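Local coordinates for major capsid protein (Faustovirus, PDB 5J7O) that forms the trimeric, double jelly-roll building block of the capsid shell of a large double-stranded DNA virus, at residues Q228-A242 with I271-T285. Numbering follows the deposited sequence.
Sequences QEVPVEAASNLVNIA and ITARKLTQVVFGAQT
Glu-229 reaches across to the turn that follows strand 273-280 and holds it through one oxygen: OE1 accepts from Gly-282 N at 3.0 Å on the anti side of the carboxylate and from Thr-285 OG1, also at 3.0 Å, on the syn side. Its CG lies between the backbone N and the carbonyl carbon (chi1 63°), and the extended chain beyond carries the carboxylate over to that turn. The backbone is gripped as well, Glu-229 N donating to Gln-284 OE1 at 2.8 Å. OE2 is left for an intersubunit salt bridge, to Arg-274 of the third subunit. From here the two strands run antiparallel with paired backbone bonds, Val-232 with Val-279 and Ala-234 with Thr-277. At Ser-236 the pattern changes: its N still donates to Lys-275 O, but OG receives Lys-275 N (3.2 Å) while donating to a lone pair of Asn-237 O, where the chain turns a corner. Beyond it, a classic bulge sets Val-239 and Asn-240 opposite Ala-273, whose O takes Val-239 N and, weakly, Asn-240 N; Thr-272 OG1 takes Ala-242 N at 2.8 Å. Leu-276 splits its methyls, CD1 against the Glu-233 carboxylate carbon CD at 3.4 Å and CD2 against Ala-235 CB, while Val-232 CG2 meets Phe-281 CE1 at 3.7 Å. Within the chain this two-stranded hairpin stands as its own sheet; its base packs on helix 216-225 through Gln-228 and Val-230, and Gln-228 OE1 is also bonded to the backbone N of Tyr-180. Strands of the second and third subunits extend it antiparallel, so it helps to tie the trimer together.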
ATOM      1  N   GLN B 228     -15.319   7.736   1.688  1.00 32.94           N
ATOM      2  CA  GLN B 228     -14.125   8.079   0.926  1.00 32.95           C
ATOM      3  C   GLN B 228     -13.926   7.053  -0.181  1.00 33.60           C
ATOM      4  O   GLN B 228     -14.012   5.846   0.063  1.00 32.08           O
ATOM      5  CB  GLN B 228     -12.896   8.134   1.835  1.00 32.51           C
ATOM      6  CG  GLN B 228     -11.576   8.348   1.102  1.00 32.32           C
ATOM      7  CD  GLN B 228     -11.422   9.756   0.556  1.00 34.42           C
ATOM      8  OE1 GLN B 228     -12.191  10.657   0.895  1.00 33.80           O
ATOM      9  NE2 GLN B 228     -10.420   9.952  -0.294  1.00 36.04           N
ATOM     10  N   GLU B 229     -13.670   7.536  -1.394  1.00 35.44           N
ATOM     11  CA  GLU B 229     -13.477   6.639  -2.524  1.00 36.85           C
ATOM     12  C   GLU B 229     -12.234   5.781  -2.315  1.00 36.33           C
ATOM     13  O   GLU B 229     -11.281   6.176  -1.639  1.00 37.03           O
ATOM     14  CB  GLU B 229     -13.363   7.434  -3.826  1.00 39.50           C
ATOM     15  CG  GLU B 229     -12.167   8.370  -3.887  1.00 42.99           C
ATOM     16  CD  GLU B 229     -12.216   9.301  -5.084  1.00 48.21           C
ATOM     17  OE1 GLU B 229     -13.217   9.258  -5.831  1.00 50.03           O
ATOM     18  OE2 GLU B 229     -11.257  10.075  -5.276  1.00 52.05           O
ATOM     19  N   VAL B 230     -12.258   4.591  -2.895  1.00 35.69           N
ATOM     20  CA  VAL B 230     -11.189   3.604  -2.757  1.00 35.34           C
ATOM     21  C   VAL B 230     -10.495   3.469  -4.105  1.00 37.13           C
ATOM     22  O   VAL B 230     -11.178   3.368  -5.131  1.00 37.59           O
ATOM     23  CB  VAL B 230     -11.730   2.240  -2.285  1.00 33.69           C
ATOM     24  CG1 VAL B 230     -10.603   1.226  -2.158  1.00 33.40           C
ATOM     25  CG2 VAL B 230     -12.468   2.393  -0.964  1.00 33.78           C
ATOM     26  N   PRO B 231      -9.163   3.474  -4.155  1.00 36.79           N
ATOM     27  CA  PRO B 231      -8.476   3.286  -5.437  1.00 36.33           C
ATOM     28  C   PRO B 231      -8.808   1.934  -6.048  1.00 34.94           C
ATOM     29  O   PRO B 231      -9.089   0.960  -5.346  1.00 36.06           O
ATOM     30  CB  PRO B 231      -6.992   3.381  -5.066  1.00 36.75           C
ATOM     31  CG  PRO B 231      -6.963   4.117  -3.768  1.00 37.81           C
ATOM     32  CD  PRO B 231      -8.220   3.727  -3.051  1.00 38.35           C
ATOM     33  N   VAL B 232      -8.778   1.885  -7.378  1.00 33.61           N
ATOM     34  CA  VAL B 232      -9.015   0.658  -8.128  1.00 37.20           C
ATOM     35  C   VAL B 232      -7.835   0.447  -9.066  1.00 38.42           C
ATOM     36  O   VAL B 232      -7.533   1.314  -9.895  1.00 38.50           O
ATOM     37  CB  VAL B 232     -10.337   0.699  -8.913  1.00 38.89           C
ATOM     38  CG1 VAL B 232     -10.500  -0.568  -9.734  1.00 40.05           C
ATOM     39  CG2 VAL B 232     -11.512   0.872  -7.959  1.00 38.77           C
ATOM     40  N   GLU B 233      -7.174  -0.699  -8.934  1.00 40.03           N
ATOM     41  CA  GLU B 233      -5.969  -0.993  -9.697  1.00 40.64           C
ATOM     42  C   GLU B 233      -6.330  -1.498 -11.089  1.00 38.16           C
ATOM     43  O   GLU B 233      -7.143  -2.414 -11.235  1.00 38.48           O
ATOM     44  CB  GLU B 233      -5.127  -2.027  -8.955  1.00 45.39           C
ATOM     45  CG  GLU B 233      -3.905  -2.515  -9.702  1.00 50.51           C
ATOM     46  CD  GLU B 233      -3.154  -3.578  -8.926  1.00 55.28           C
ATOM     47  OE1 GLU B 233      -3.309  -4.775  -9.247  1.00 56.78           O
ATOM     48  OE2 GLU B 233      -2.419  -3.215  -7.983  1.00 56.08           O
ATOM     49  N   ALA B 234      -5.717  -0.902 -12.111  1.00 36.11           N
ATOM     50  CA  ALA B 234      -5.988  -1.244 -13.499  1.00 37.01           C
ATOM     51  C   ALA B 234      -4.685  -1.564 -14.215  1.00 39.89           C
ATOM     52  O   ALA B 234      -3.688  -0.852 -14.057  1.00 42.52           O
ATOM     53  CB  ALA B 234      -6.716  -0.105 -14.221  1.00 37.00           C
ATOM     54  N   ALA B 235      -4.700  -2.632 -15.006  1.00 39.38           N
ATOM     55  CA  ALA B 235      -3.533  -3.076 -15.755  1.00 36.82           C
ATOM     56  C   ALA B 235      -3.643  -2.650 -17.214  1.00 36.07           C
ATOM     57  O   ALA B 235      -4.740  -2.540 -17.769  1.00 35.97           O
ATOM     58  CB  ALA B 235      -3.370  -4.594 -15.665  1.00 35.08           C
ATOM     59  N   SER B 236      -2.489  -2.419 -17.832  1.00 35.29           N
ATOM     60  CA  SER B 236      -2.414  -1.927 -19.197  1.00 35.16           C
ATOM     61  C   SER B 236      -2.099  -3.065 -20.162  1.00 34.92           C
ATOM     62  O   SER B 236      -1.987  -4.233 -19.782  1.00 32.94           O
ATOM     63  CB  SER B 236      -1.352  -0.834 -19.316  1.00 35.87           C
ATOM     64  OG  SER B 236      -0.049  -1.389 -19.244  1.00 34.53           O
ATOM     65  N   ASN B 237      -1.956  -2.706 -21.435  1.00 36.40           N
ATOM     66  CA  ASN B 237      -1.354  -3.611 -22.398  1.00 36.12           C
ATOM     67  C   ASN B 237       0.101  -3.868 -22.018  1.00 34.55           C
ATOM     68  O   ASN B 237       0.701  -3.141 -21.220  1.00 32.84           O
ATOM     69  CB  ASN B 237      -1.426  -3.028 -23.809  1.00 38.72           C
ATOM     70  CG  ASN B 237      -2.845  -2.731 -24.250  1.00 41.26           C
ATOM     71  OD1 ASN B 237      -3.791  -3.401 -23.836  1.00 41.98           O
ATOM     72  ND2 ASN B 237      -2.999  -1.723 -25.103  1.00 41.54           N
ATOM     73  N   LEU B 238       0.668  -4.922 -22.596  1.00 33.67           N
ATOM     74  CA  LEU B 238       2.088  -5.186 -22.409  1.00 32.24           C
ATOM     75  C   LEU B 238       2.903  -4.005 -22.917  1.00 32.74           C
ATOM     76  O   LEU B 238       2.738  -3.567 -24.060  1.00 33.12           O
ATOM     77  CB  LEU B 238       2.489  -6.467 -23.141  1.00 31.14           C
ATOM     78  CG  LEU B 238       1.828  -7.765 -22.674  1.00 30.26           C
ATOM     79  CD1 LEU B 238       2.223  -8.923 -23.574  1.00 29.98           C
ATOM     80  CD2 LEU B 238       2.201  -8.059 -21.234  1.00 29.48           C
ATOM     81  N   VAL B 239       3.764  -3.469 -22.056  1.00 32.78           N
ATOM     82  CA  VAL B 239       4.643  -2.369 -22.425  1.00 32.63           C
ATOM     83  C   VAL B 239       6.030  -2.870 -22.809  1.00 32.39           C
ATOM     84  O   VAL B 239       6.663  -2.321 -23.709  1.00 30.91           O
ATOM     85  CB  VAL B 239       4.717  -1.329 -21.284  1.00 34.67           C
ATOM     86  CG1 VAL B 239       3.329  -0.789 -20.973  1.00 37.27           C
ATOM     87  CG2 VAL B 239       5.348  -1.926 -20.033  1.00 34.76           C
ATOM     88  N   ASN B 240       6.501  -3.917 -22.140  1.00 34.63           N
ATOM     89  CA  ASN B 240       7.717  -4.619 -22.514  1.00 35.55           C
ATOM     90  C   ASN B 240       7.348  -6.021 -22.978  1.00 34.33           C
ATOM     91  O   ASN B 240       6.516  -6.689 -22.360  1.00 33.09           O
ATOM     92  CB  ASN B 240       8.702  -4.697 -21.343  1.00 38.02           C
ATOM     93  CG  ASN B 240       9.298  -3.346 -20.987  1.00 41.52           C
ATOM     94  OD1 ASN B 240       8.748  -2.298 -21.334  1.00 43.50           O
ATOM     95  ND2 ASN B 240      10.427  -3.365 -20.289  1.00 41.37           N
ATOM     96  N   ILE B 241       7.951  -6.451 -24.081  1.00 34.66           N
ATOM     97  CA  ILE B 241       7.794  -7.808 -24.588  1.00 34.97           C
ATOM     98  C   ILE B 241       9.185  -8.336 -24.896  1.00 36.16           C
ATOM     99  O   ILE B 241       9.924  -7.724 -25.676  1.00 37.52           O
ATOM    100  CB  ILE B 241       6.895  -7.870 -25.834  1.00 34.10           C
ATOM    101  CG1 ILE B 241       5.477  -7.400 -25.501  1.00 34.31           C
ATOM    102  CG2 ILE B 241       6.870  -9.280 -26.399  1.00 34.02           C
ATOM    103  CD1 ILE B 241       4.517  -7.492 -26.668  1.00 36.93           C
ATOM    104  N   ALA B 242       9.542  -9.461 -24.277  1.00 36.40           N
ATOM    105  CA  ALA B 242      10.894  -9.994 -24.381  1.00 34.74           C
ATOM    106  C   ALA B 242      11.307 -10.168 -25.836  1.00 35.56           C
ATOM    107  O   ALA B 242      10.572 -10.749 -26.639  1.00 34.25           O
ATOM    108  CB  ALA B 242      10.986 -11.331 -23.640  1.00 33.34           C
ATOM    109  N   ILE B 271      12.495  -8.437 -20.242  1.00 34.23           N
ATOM    110  CA  ILE B 271      11.335  -9.004 -19.575  1.00 35.05           C
ATOM    111  C   ILE B 271      10.080  -8.579 -20.331  1.00 36.07           C
ATOM    112  O   ILE B 271      10.107  -7.690 -21.183  1.00 37.30           O
ATOM    113  CB  ILE B 271      11.237  -8.580 -18.094  1.00 33.92           C
ATOM    114  CG1 ILE B 271      10.946  -7.080 -17.988  1.00 34.82           C
ATOM    115  CG2 ILE B 271      12.511  -8.941 -17.345  1.00 34.08           C
ATOM    116  CD1 ILE B 271      10.685  -6.607 -16.575  1.00 34.85           C
ATOM    117  N   THR B 272       8.972  -9.237 -20.005  1.00 34.23           N
ATOM    118  CA  THR B 272       7.656  -8.913 -20.541  1.00 32.42           C
ATOM    119  C   THR B 272       6.780  -8.433 -19.392  1.00 31.89           C
ATOM    120  O   THR B 272       6.537  -9.187 -18.446  1.00 32.44           O
ATOM    121  CB  THR B 272       7.028 -10.127 -21.226  1.00 33.61           C
ATOM    122  OG1 THR B 272       7.841 -10.530 -22.335  1.00 33.95           O
ATOM    123  CG2 THR B 272       5.625  -9.796 -21.720  1.00 34.76           C
ATOM    124  N   ALA B 273       6.302  -7.191 -19.475  1.00 31.13           N
ATOM    125  CA  ALA B 273       5.664  -6.559 -18.330  1.00 31.24           C
ATOM    126  C   ALA B 273       4.443  -5.749 -18.743  1.00 31.41           C
ATOM    127  O   ALA B 273       4.350  -5.255 -19.870  1.00 30.55           O
ATOM    128  CB  ALA B 273       6.646  -5.648 -17.583  1.00 29.29           C
ATOM    129  N   ARG B 274       3.508  -5.624 -17.803  1.00 32.45           N
ATOM    130  CA  ARG B 274       2.403  -4.682 -17.862  1.00 32.91           C
ATOM    131  C   ARG B 274       2.616  -3.592 -16.820  1.00 33.69           C
ATOM    132  O   ARG B 274       3.313  -3.789 -15.821  1.00 33.69           O
ATOM    133  CB  ARG B 274       1.057  -5.364 -17.592  1.00 33.83           C
ATOM    134  CG  ARG B 274       0.861  -6.723 -18.232  1.00 35.89           C
ATOM    135  CD  ARG B 274      -0.496  -7.304 -17.845  1.00 35.40           C
ATOM    136  NE  ARG B 274      -0.452  -8.048 -16.589  1.00 37.25           N
ATOM    137  CZ  ARG B 274      -1.524  -8.358 -15.865  1.00 38.44           C
ATOM    138  NH1 ARG B 274      -2.730  -7.971 -16.262  1.00 38.21           N
ATOM    139  NH2 ARG B 274      -1.394  -9.045 -14.737  1.00 39.16           N
ATOM    140  N   LYS B 275       1.996  -2.442 -17.053  1.00 33.98           N
ATOM    141  CA  LYS B 275       1.955  -1.391 -16.050  1.00 33.45           C
ATOM    142  C   LYS B 275       0.666  -1.488 -15.247  1.00 33.89           C
ATOM    143  O   LYS B 275      -0.382  -1.892 -15.761  1.00 32.34           O
ATOM    144  CB  LYS B 275       2.062  -0.006 -16.693  1.00 33.36           C
ATOM    145  CG  LYS B 275       3.396   0.272 -17.363  1.00 36.58           C
ATOM    146  CD  LYS B 275       3.384   1.592 -18.127  1.00 39.88           C
ATOM    147  CE  LYS B 275       3.419   2.790 -17.193  1.00 41.75           C
ATOM    148  NZ  LYS B 275       3.567   4.065 -17.952  1.00 42.16           N
ATOM    149  N   LEU B 276       0.754  -1.125 -13.973  1.00 34.52           N
ATOM    150  CA  LEU B 276      -0.411  -0.972 -13.116  1.00 37.14           C
ATOM    151  C   LEU B 276      -0.590   0.504 -12.800  1.00 40.68           C
ATOM    152  O   LEU B 276       0.354   1.166 -12.357  1.00 46.97           O
ATOM    153  CB  LEU B 276      -0.267  -1.770 -11.817  1.00 35.49           C
ATOM    154  CG  LEU B 276      -0.040  -3.280 -11.888  1.00 35.30           C
ATOM    155  CD1 LEU B 276      -0.102  -3.881 -10.492  1.00 34.66           C
ATOM    156  CD2 LEU B 276      -1.049  -3.943 -12.809  1.00 34.63           C
ATOM    157  N   THR B 277      -1.788   1.021 -13.048  1.00 37.43           N
ATOM    158  CA  THR B 277      -2.164   2.348 -12.595  1.00 38.38           C
ATOM    159  C   THR B 277      -3.411   2.234 -11.730  1.00 38.63           C
ATOM    160  O   THR B 277      -4.137   1.238 -11.776  1.00 39.23           O
ATOM    161  CB  THR B 277      -2.419   3.310 -13.764  1.00 42.61           C
ATOM    162  OG1 THR B 277      -2.324   4.662 -13.297  1.00 45.18           O
ATOM    163  CG2 THR B 277      -3.806   3.092 -14.344  1.00 43.21           C
ATOM    164  N   GLN B 278      -3.647   3.265 -10.928  1.00 37.94           N
ATOM    165  CA  GLN B 278      -4.794   3.310 -10.039  1.00 38.76           C
ATOM    166  C   GLN B 278      -5.750   4.403 -10.489  1.00 36.57           C
ATOM    167  O   GLN B 278      -5.326   5.502 -10.862  1.00 35.20           O
ATOM    168  CB  GLN B 278      -4.359   3.552  -8.592  1.00 43.16           C
ATOM    169  CG  GLN B 278      -3.380   2.517  -8.079  1.00 48.09           C
ATOM    170  CD  GLN B 278      -3.695   2.065  -6.669  1.00 53.43           C
ATOM    171  OE1 GLN B 278      -3.875   0.875  -6.413  1.00 57.22           O
ATOM    172  NE2 GLN B 278      -3.760   3.015  -5.744  1.00 55.62           N
ATOM    173  N   VAL B 279      -7.040   4.088 -10.467  1.00 34.38           N
ATOM    174  CA  VAL B 279      -8.084   5.042 -10.809  1.00 35.28           C
ATOM    175  C   VAL B 279      -9.074   5.108  -9.657  1.00 35.87           C
ATOM    176  O   VAL B 279      -9.272   4.136  -8.922  1.00 34.83           O
ATOM    177  CB  VAL B 279      -8.806   4.670 -12.124  1.00 34.95           C
ATOM    178  CG1 VAL B 279      -7.836   4.699 -13.295  1.00 34.76           C
ATOM    179  CG2 VAL B 279      -9.463   3.305 -12.000  1.00 35.61           C
ATOM    180  N   VAL B 280      -9.686   6.275  -9.494  1.00 36.77           N
ATOM    181  CA  VAL B 280     -10.768   6.474  -8.543  1.00 33.53           C
ATOM    182  C   VAL B 280     -11.961   7.031  -9.300  1.00 32.63           C
ATOM    183  O   VAL B 280     -11.812   7.767 -10.281  1.00 31.88           O
ATOM    184  CB  VAL B 280     -10.358   7.411  -7.384  1.00 30.92           C
ATOM    185  CG1 VAL B 280      -9.275   6.763  -6.531  1.00 30.28           C
ATOM    186  CG2 VAL B 280      -9.882   8.751  -7.924  1.00 30.89           C
ATOM    187  N   PHE B 281     -13.155   6.656  -8.852  1.00 34.35           N
ATOM    188  CA  PHE B 281     -14.388   7.128  -9.477  1.00 33.60           C
ATOM    189  C   PHE B 281     -15.524   7.078  -8.461  1.00 34.06           C
ATOM    190  O   PHE B 281     -16.601   6.538  -8.715  1.00 35.30           O
ATOM    191  CB  PHE B 281     -14.708   6.328 -10.741  1.00 32.96           C
ATOM    192  CG  PHE B 281     -14.590   4.835 -10.583  1.00 30.02           C
ATOM    193  CD1 PHE B 281     -13.372   4.192 -10.762  1.00 27.73           C
ATOM    194  CD2 PHE B 281     -15.705   4.071 -10.288  1.00 30.35           C
ATOM    195  CE1 PHE B 281     -13.269   2.822 -10.619  1.00 25.81           C
ATOM    196  CE2 PHE B 281     -15.609   2.699 -10.144  1.00 28.22           C
ATOM    197  CZ  PHE B 281     -14.389   2.074 -10.311  1.00 26.03           C
ATOM    198  N   GLY B 282     -15.295   7.665  -7.285  1.00 34.40           N
ATOM    199  CA  GLY B 282     -16.289   7.660  -6.234  1.00 34.77           C
ATOM    200  C   GLY B 282     -16.781   9.035  -5.832  1.00 36.79           C
ATOM    201  O   GLY B 282     -16.934   9.923  -6.675  1.00 37.77           O
ATOM    202  N   ALA B 283     -17.021   9.219  -4.531  1.00 36.17           N
ATOM    203  CA  ALA B 283     -17.662  10.438  -4.052  1.00 35.37           C
ATOM    204  C   ALA B 283     -16.782  11.670  -4.231  1.00 35.03           C
ATOM    205  O   ALA B 283     -17.302  12.784  -4.357  1.00 35.53           O
ATOM    206  CB  ALA B 283     -18.055  10.282  -2.584  1.00 34.07           C
ATOM    207  N   GLN B 284     -15.460  11.501  -4.246  1.00 33.57           N
ATOM    208  CA  GLN B 284     -14.559  12.640  -4.377  1.00 34.44           C
ATOM    209  C   GLN B 284     -14.237  12.989  -5.824  1.00 36.11           C
ATOM    210  O   GLN B 284     -13.739  14.091  -6.082  1.00 35.83           O
ATOM    211  CB  GLN B 284     -13.254  12.382  -3.616  1.00 32.24           C
ATOM    212  CG  GLN B 284     -13.369  12.548  -2.107  1.00 29.82           C
ATOM    213  CD  GLN B 284     -14.143  11.424  -1.444  1.00 29.22           C
ATOM    214  OE1 GLN B 284     -13.996  10.257  -1.806  1.00 29.51           O
ATOM    215  NE2 GLN B 284     -14.972  11.772  -0.469  1.00 27.65           N
ATOM    216  N   THR B 285     -14.506  12.091  -6.763  1.00 37.63           N
ATOM    217  CA  THR B 285     -14.250  12.374  -8.172  1.00 36.45           C
ATOM    218  C   THR B 285     -15.415  13.162  -8.763  1.00 38.18           C
ATOM    219  O   THR B 285     -16.570  12.746  -8.622  1.00 39.80           O
ATOM    220  CB  THR B 285     -14.041  11.075  -8.950  1.00 36.88           C
ATOM    221  OG1 THR B 285     -12.815  10.459  -8.536  1.00 38.53           O
ATOM    222  CG2 THR B 285     -13.981  11.347 -10.445  1.00 36.16           C
TER
HETATM  223  O   HOH W   1     -13.784   4.297  -6.786  1.00 43.31           O